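Local coordinates for SusD superfamily protein (PDB 3NQP) that probably binds glycans at the outer membrane of Bacteroides fragilis and helps pass them to an uptake system, at residues A[210-213]-A[214-218]; A[226-229]-A[230-233]; A[269-273]-A[274-278]. One frame throughout, in Å; residues are numbered along the deposited sequence. Where two conformers were deposited one is given.

Contact 1 of 3, residues A[210-213]-A[214-218]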
loop_
_atom_site.group_PDB
_atom_site.type_symbol
_atom_site.label_atom_id
_atom_site.label_comp_id
_atom_site.label_asym_id
_atom_site.label_seq_id
_atom_site.Cartn_x
_atom_site.Cartn_y
_atom_site.Cartn_z
ATOM N N VAL A 210 3.720 -12.014 1.990
ATOM C CA VAL A 210 2.929 -13.199 1.617
ATOM C C VAL A 210 2.954 -14.269 2.728
ATOM O O VAL A 210 1.897 -14.702 3.188
ATOM C CB VAL A 210 3.422 -13.809 0.290
ATOM C CG1 VAL A 210 2.831 -15.229 0.093
ATOM C CG2 VAL A 210 3.085 -12.879 -0.917
ATOM N N TYR A 211 4.141 -14.631 3.211
ATOM C CA TYR A 211 4.257 -15.637 4.268
ATOM C C TYR A 211 3.703 -15.186 5.649
ATOM O O TYR A 211 3.088 -15.984 6.375
ATOM C CB TYR A 211 5.690 -16.200 4.358
ATOM C CG TYR A 211 5.981 -17.198 3.252
ATOM C CD1 TYR A 211 6.389 -16.754 1.994
ATOM C CD2 TYR A 211 5.825 -18.534 3.452
ATOM C CE1 TYR A 211 6.644 -17.607 0.993
ATOM C CE2 TYR A 211 6.065 -19.454 2.425
ATOM C CZ TYR A 211 6.469 -18.983 1.197
ATOM O OH TYR A 211 6.707 -19.842 0.168
ATOM N N LEU A 212 3.830 -13.915 6.008
ATOM C CA LEU A 212 3.122 -13.459 7.178
ATOM C C LEU A 212 1.608 -13.600 7.019
ATOM O O LEU A 212 0.908 -14.050 7.922
ATOM C CB LEU A 212 3.407 -11.976 7.497
ATOM C CG LEU A 212 2.692 -11.490 8.759
ATOM C CD1 LEU A 212 3.026 -12.296 10.054
ATOM C CD2 LEU A 212 3.031 -9.973 8.929
ATOM N N TRP A 213 1.103 -13.138 5.891
ATOM C CA TRP A 213 -0.321 -13.245 5.590
ATOM C C TRP A 213 -0.797 -14.701 5.712
ATOM O O TRP A 213 -1.739 -14.969 6.456
ATOM C CB TRP A 213 -0.626 -12.693 4.202
ATOM C CG TRP A 213 -2.035 -12.781 3.848
ATOM C CD1 TRP A 213 -2.730 -13.948 3.507
ATOM C CD2 TRP A 213 -3.010 -11.719 3.841
ATOM N NE1 TRP A 213 -4.052 -13.641 3.272
ATOM C CE2 TRP A 213 -4.250 -12.296 3.471
ATOM C CE3 TRP A 213 -2.956 -10.330 4.088
ATOM C CZ2 TRP A 213 -5.415 -11.540 3.347
ATOM C CZ3 TRP A 213 -4.118 -9.592 3.950
ATOM C CH2 TRP A 213 -5.325 -10.199 3.576
ATOM N N THR A 214 -0.129 -15.635 5.043
ATOM C CA THR A 214 -0.614 -17.030 5.083
ATOM C C THR A 214 -0.406 -17.662 6.462
ATOM O O THR A 214 -1.113 -18.611 6.804
ATOM C CB THR A 214 -0.034 -17.899 3.949
ATOM O OG1 THR A 214 1.388 -17.883 4.021
ATOM C CG2 THR A 214 -0.467 -17.319 2.568
ATOM N N SER A 215 0.532 -17.126 7.254
ATOM C CA SER A 215 0.679 -17.556 8.639
ATOM C C SER A 215 -0.593 -17.322 9.484
ATOM O O SER A 215 -0.903 -18.122 10.368
ATOM C CB SER A 215 1.836 -16.827 9.326
ATOM O OG SER A 215 3.102 -17.138 8.759
ATOM N N LYS A 216 -1.314 -16.242 9.186
ATOM C CA LYS A 216 -2.369 -15.738 10.024
ATOM C C LYS A 216 -3.799 -15.775 9.478
ATOM O O LYS A 216 -4.757 -15.780 10.258
ATOM C CB LYS A 216 -2.024 -14.287 10.429
ATOM C CG LYS A 216 -0.858 -14.255 11.390
ATOM C CD LYS A 216 -0.477 -12.784 11.778
ATOM C CE LYS A 216 -1.495 -12.116 12.655
ATOM N NZ LYS A 216 -0.822 -10.915 13.325
ATOM N N VAL A 217 -3.942 -15.798 8.163
ATOM C CA VAL A 217 -5.245 -15.652 7.498
ATOM C C VAL A 217 -5.607 -16.911 6.710
ATOM O O VAL A 217 -4.842 -17.365 5.885
ATOM C CB VAL A 217 -5.247 -14.447 6.522
ATOM C CG1 VAL A 217 -6.683 -14.140 5.986
ATOM C CG2 VAL A 217 -4.701 -13.220 7.236
ATOM N N THR A 218 -6.786 -17.436 7.000
ATOM C CA THR A 218 -7.450 -18.466 6.195
ATOM C C THR A 218 -8.319 -17.807 5.124
ATOM O O THR A 218 -9.160 -16.936 5.429
ATOM C CB THR A 218 -8.314 -19.385 7.085
ATOM O OG1 THR A 218 -7.466 -20.122 7.971
ATOM C CG2 THR A 218 -9.126 -20.356 6.241
HETATM O O HOH W 1 -5.317 -16.266 3.311
#
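At the last turn of helix 200-216, Val217 folds back over the indole of Trp213 in a CH-pi contact. Val217 CB stands 3.9 Å from the centroid of the five-membered ring, 26° off its normal, and CG2 sits over the middle of the same face. Trp213 gets its indole there because CG runs anti to the backbone N (chi1 180°). NE1 gives its hydrogen to water 1 at 2.9 Å, and that water donates in turn to Val217 O, tying the indole to the departing chain. Trp213 O accepts Val217 N (2.9 Å) and, from well above the carbonyl plane, Lys216 N (3.0 Å). Two residues earlier, Tyr211 O also has two donors. Ser215 N comes from one face of that carbonyl; Ser215 OG, in one of its two deposited conformers, lies 2.6 Å from Tyr211 O on the other. The side chains of Leu212 and Lys216 lie side by side, CD1 3.9 Å from CD, while the ammonium goes on to Glu435 and Glu391. An i-to-i-3 bond from Lys216 N beside the i-to-i-4 bond of Val217 N, with Val217 the first residue to leave helical angles, is common at the C-terminal end of an alpha-helix.

Contact 2 of 3, residues A[226-229]-A[230-233]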
loop_
_atom_site.group_PDB
_atom_site.type_symbol
_atom_site.label_atom_id
_atom_site.label_comp_id
_atom_site.label_asym_id
_atom_site.label_seq_id
_atom_site.Cartn_x
_atom_site.Cartn_y
_atom_site.Cartn_z
ATOM N N PRO A 226 0.970 -21.356 10.709
ATOM C CA PRO A 226 1.995 -20.680 11.509
ATOM C C PRO A 226 3.432 -21.059 11.157
ATOM O O PRO A 226 4.331 -20.272 11.413
ATOM C CB PRO A 226 1.653 -21.096 12.955
ATOM C CG PRO A 226 0.217 -21.404 12.945
ATOM C CD PRO A 226 -0.144 -21.858 11.543
ATOM N N ALA A 227 3.653 -22.228 10.555
ATOM C CA ALA A 227 4.993 -22.641 10.090
ATOM C C ALA A 227 5.624 -21.611 9.092
ATOM O O ALA A 227 6.848 -21.579 8.887
ATOM C CB ALA A 227 4.974 -24.109 9.475
ATOM N N ASP A 228 4.773 -20.785 8.491
ATOM C CA ASP A 228 5.191 -19.822 7.493
ATOM C C ASP A 228 5.871 -18.626 8.150
ATOM O O ASP A 228 6.564 -17.863 7.456
ATOM C CB ASP A 228 4.000 -19.349 6.656
ATOM C CG ASP A 228 3.558 -20.379 5.582
ATOM O OD1 ASP A 228 4.286 -21.358 5.292
ATOM O OD2 ASP A 228 2.434 -20.197 5.040
ATOM N N LEU A 229 5.628 -18.403 9.447
ATOM C CA LEU A 229 6.255 -17.225 10.146
ATOM C C LEU A 229 7.766 -17.196 10.027
ATOM O O LEU A 229 8.353 -16.145 9.827
ATOM C CB LEU A 229 5.907 -17.188 11.640
ATOM C CG LEU A 229 4.498 -16.776 12.022
ATOM C CD1 LEU A 229 4.303 -17.140 13.488
ATOM C CD2 LEU A 229 4.215 -15.279 11.755
ATOM N N THR A 230 8.392 -18.363 10.162
ATOM C CA THR A 230 9.860 -18.473 10.103
ATOM C C THR A 230 10.409 -18.037 8.744
ATOM O O THR A 230 11.432 -17.362 8.670
ATOM C CB THR A 230 10.352 -19.903 10.465
ATOM O OG1 THR A 230 9.664 -20.887 9.683
ATOM C CG2 THR A 230 10.117 -20.189 11.932
ATOM N N ILE A 231 9.710 -18.406 7.677
ATOM C CA ILE A 231 10.098 -18.038 6.320
ATOM C C ILE A 231 9.965 -16.515 6.116
ATOM O O ILE A 231 10.856 -15.867 5.583
ATOM C CB ILE A 231 9.244 -18.780 5.293
ATOM C CG1 ILE A 231 9.569 -20.290 5.369
ATOM C CG2 ILE A 231 9.453 -18.211 3.850
ATOM C CD1 ILE A 231 8.611 -21.216 4.589
ATOM N N ALA A 232 8.851 -15.959 6.540
ATOM C CA ALA A 232 8.651 -14.488 6.468
ATOM C C ALA A 232 9.780 -13.791 7.187
ATOM O O ALA A 232 10.352 -12.815 6.682
ATOM C CB ALA A 232 7.282 -14.090 7.046
ATOM N N LYS A 233 10.104 -14.299 8.372
ATOM C CA LYS A 233 11.090 -13.676 9.243
ATOM C C LYS A 233 12.463 -13.677 8.627
ATOM O O LYS A 233 13.173 -12.693 8.660
ATOM C CB LYS A 233 11.150 -14.389 10.573
ATOM C CG LYS A 233 11.857 -13.533 11.670
ATOM C CD LYS A 233 11.901 -14.299 13.014
ATOM C CE LYS A 233 12.590 -13.499 14.129
ATOM N NZ LYS A 233 12.583 -14.289 15.443
HETATM O O HOH W 2 7.078 -20.413 12.016
#
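Pro226 reaches Thr230 through water 2, which donates to Pro226 O at 2.8 Å and accepts from Thr230 N at 3.1 Å, so a water is inserted into what would be the i-to-i-4 bond from Thr230 N to Pro226 O. The same proline carbonyl takes Leu229 N. At Ala227 the carbonyl is met by a side chain: Thr230 OG1, in one of its two deposited conformers, donates to Ala227 O across 3.0 Å, tilted from the carbonyl plane. Its chi1 of 52° tucks the hydroxyl between the backbone N and the carbonyl carbon, which turns it back towards the preceding turn. This is the opening turn of helix 228-241, and the next bonds are of the i-to-i-4 kind. Asp228 O accepts Ala232 N at 3.1 Å in a nearly straight bond (172°), and Ile231 CB rests 3.6 Å from the same Asp228 O. The carboxylate of Asp228 leaves in another direction, where OD2 bonds Thr214 and pairs with Lys171. Leu229 O takes Lys233 N at 2.9 Å; Lys233 CB lies close by, and the fully extended chain beyond it carries NZ to Glu396. The side chain of Leu229 itself packs on Leu212 and Met395.

Contact 3 of 3, residues A[269-273]-A[274-278]. With EDO (1,2-ethanediol), chain F.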
loop_
_atom_site.group_PDB
_atom_site.type_symbol
_atom_site.label_atom_id
_atom_site.label_comp_id
_atom_site.label_asym_id
_atom_site.label_seq_id
_atom_site.Cartn_x
_atom_site.Cartn_y
_atom_site.Cartn_z
ATOM N N ILE A 269 7.407 2.976 -7.407
ATOM C CA ILE A 269 6.921 3.281 -8.733
ATOM C C ILE A 269 7.363 4.712 -9.105
ATOM O O ILE A 269 7.050 5.657 -8.404
ATOM C CB ILE A 269 5.384 3.216 -8.783
ATOM C CG1 ILE A 269 4.878 1.778 -8.508
ATOM C CG2 ILE A 269 4.836 3.781 -10.099
ATOM C CD1 ILE A 269 5.334 0.721 -9.515
ATOM N N ARG A 270 8.065 4.842 -10.212
ATOM C CA ARG A 270 8.572 6.133 -10.729
ATOM C C ARG A 270 7.521 6.914 -11.509
ATOM O O ARG A 270 7.001 6.444 -12.529
ATOM C CB ARG A 270 9.813 5.872 -11.613
ATOM C CG ARG A 270 10.491 7.125 -12.266
ATOM C CD ARG A 270 10.848 8.222 -11.228
ATOM N NE ARG A 270 11.611 7.765 -10.060
ATOM C CZ ARG A 270 12.917 7.553 -10.037
ATOM N NH1 ARG A 270 13.665 7.722 -11.133
ATOM N NH2 ARG A 270 13.473 7.115 -8.925
ATOM N N PHE A 271 7.196 8.111 -11.002
ATOM C CA PHE A 271 6.417 9.089 -11.734
ATOM C C PHE A 271 7.440 10.155 -12.140
ATOM O O PHE A 271 8.372 10.423 -11.395
ATOM C CB PHE A 271 5.244 9.625 -10.872
ATOM C CG PHE A 271 4.087 8.627 -10.773
ATOM C CD1 PHE A 271 3.221 8.427 -11.855
ATOM C CD2 PHE A 271 3.917 7.850 -9.661
ATOM C CE1 PHE A 271 2.205 7.486 -11.801
ATOM C CE2 PHE A 271 2.933 6.906 -9.594
ATOM C CZ PHE A 271 2.054 6.716 -10.671
ATOM N N LEU A 272 7.306 10.691 -13.350
ATOM C CA LEU A 272 8.330 11.563 -13.949
ATOM C C LEU A 272 7.637 12.670 -14.725
ATOM O O LEU A 272 6.795 12.390 -15.570
ATOM C CB LEU A 272 9.232 10.742 -14.886
ATOM C CG LEU A 272 10.398 11.393 -15.643
ATOM C CD1 LEU A 272 11.454 11.973 -14.663
ATOM C CD2 LEU A 272 11.035 10.393 -16.627
ATOM N N GLU A 273 7.924 13.919 -14.374
ATOM C CA GLU A 273 7.405 15.063 -15.127
ATOM C C GLU A 273 7.607 14.854 -16.623
ATOM O O GLU A 273 8.641 14.373 -17.065
ATOM C CB GLU A 273 8.066 16.357 -14.687
ATOM C CG GLU A 273 7.534 17.601 -15.375
ATOM C CD GLU A 273 8.148 18.878 -14.823
ATOM O OE1 GLU A 273 8.986 18.825 -13.910
ATOM O OE2 GLU A 273 7.755 19.942 -15.282
ATOM N N GLY A 274 6.572 15.158 -17.388
ATOM C CA GLY A 274 6.619 14.962 -18.822
ATOM C C GLY A 274 6.377 13.565 -19.314
ATOM O O GLY A 274 6.381 13.355 -20.518
ATOM N N GLU A 275 6.169 12.606 -18.415
ATOM C CA GLU A 275 5.903 11.210 -18.821
ATOM C C GLU A 275 4.604 10.693 -18.175
ATOM O O GLU A 275 3.656 10.346 -18.873
ATOM C CB GLU A 275 7.095 10.335 -18.461
ATOM C CG GLU A 275 6.985 8.843 -18.855
ATOM C CD GLU A 275 8.274 8.064 -18.524
ATOM O OE1 GLU A 275 8.501 7.723 -17.327
ATOM O OE2 GLU A 275 9.069 7.788 -19.447
ATOM N N ALA A 276 4.557 10.667 -16.844
ATOM C CA ALA A 276 3.362 10.238 -16.115
ATOM C C ALA A 276 3.410 10.864 -14.746
ATOM O O ALA A 276 4.489 10.966 -14.138
ATOM C CB ALA A 276 3.312 8.734 -16.020
ATOM N N THR A 277 2.255 11.365 -14.308
ATOM C CA THR A 277 2.044 11.918 -12.981
ATOM C C THR A 277 0.863 11.208 -12.311
ATOM O O THR A 277 0.133 10.472 -12.949
ATOM C CB THR A 277 1.804 13.468 -13.048
ATOM O OG1 THR A 277 0.685 13.760 -13.889
ATOM C CG2 THR A 277 3.052 14.195 -13.605
ATOM N N ASN A 278 0.699 11.389 -11.007
ATOM C CA ASN A 278 -0.306 10.642 -10.272
ATOM C C ASN A 278 -1.414 11.592 -9.823
ATOM O O ASN A 278 -1.333 12.825 -10.051
ATOM C CB ASN A 278 0.363 9.880 -9.128
ATOM C CG ASN A 278 1.100 10.784 -8.164
ATOM O OD1 ASN A 278 0.496 11.696 -7.607
ATOM N ND2 ASN A 278 2.398 10.493 -7.916
HETATM C C1 EDO F . -0.267 11.763 -17.394
HETATM O O1 EDO F . -0.056 10.952 -16.195
HETATM C C2 EDO F . -0.273 13.293 -17.246
HETATM O O2 EDO F . 0.820 13.973 -16.515
HETATM O O HOH W 3 6.670 7.381 -15.152
#
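Phe271 and Asn278 cross at about a right angle. Asn278 CB sits squarely over the centre of the phenyl face, 3.8 Å from its centroid and 8° off the normal, a clean CH-pi contact. The amide beyond it stands almost perpendicular to the ring, with planes 88° apart, and ND2 comes within 3.5 Å of Phe271 CD2. A chi1 of 59° holds the Asn278 amide carbon between its backbone N and carbonyl carbon, while OD1 is taken by Asn280 N. The edge of the same ring faces the Ala276 carbonyl, and Ala276 CB touches it more loosely.

Leu272 and Glu275 meet obliquely. The acid's OE1 approaches Leu272 CD2 at 3.7 Å and also accepts from water 3, which donates to Arg270 O as well, so the carboxylate is linked by water to the chain beside the leucine.

Behind these pairings lies a short antiparallel bridge. Leu272 N donates to Ala276 O at 2.9 Å, and Leu272 O receives both Glu275 N (2.9 Å) and Ala276 N (3.1 Å). Two residues thus face one, a classic beta bulge, continuous with the type II turn that has Glu273 and Gly274 at its corners. Gly274 has a positive phi, where a CB would run into the Glu273 carbonyl. On the far arm, Thr277 holds a 1,2-ethanediol, probably from the crystallisation liquor, through its amide N and its hydroxyl.

This hairpin-like turn projects just beyond strand 265-269. Asp376, next to strand 377-381, takes Phe271 N and pairs with Arg270. On one side Arg36 of helix 21-37 touches Phe271 and Ala276; elsewhere Glu273 and Thr277 rest on Val372 of strand 371-372.

Contacts 1 and 2 are neighbours in sequence and in space, with centres 9 Å apart: the first is the end of helix 200-216, the second the start of helix 228-241. The two helices follow each other along the chain, and their ends touch where Tyr211 and Ser215 meet Asp228 and Leu229. Joined also by Thr214 OG1 to Asp228 OD2, the two contacts make one packed helix-loop-helix corner. Contact 3 comes later, after strand 265-269. Its centre is about 33 Å from that of contact 1 and 36 Å from that of contact 2, with no touch, so it is a separate surface turn on the other side of the chain's centre.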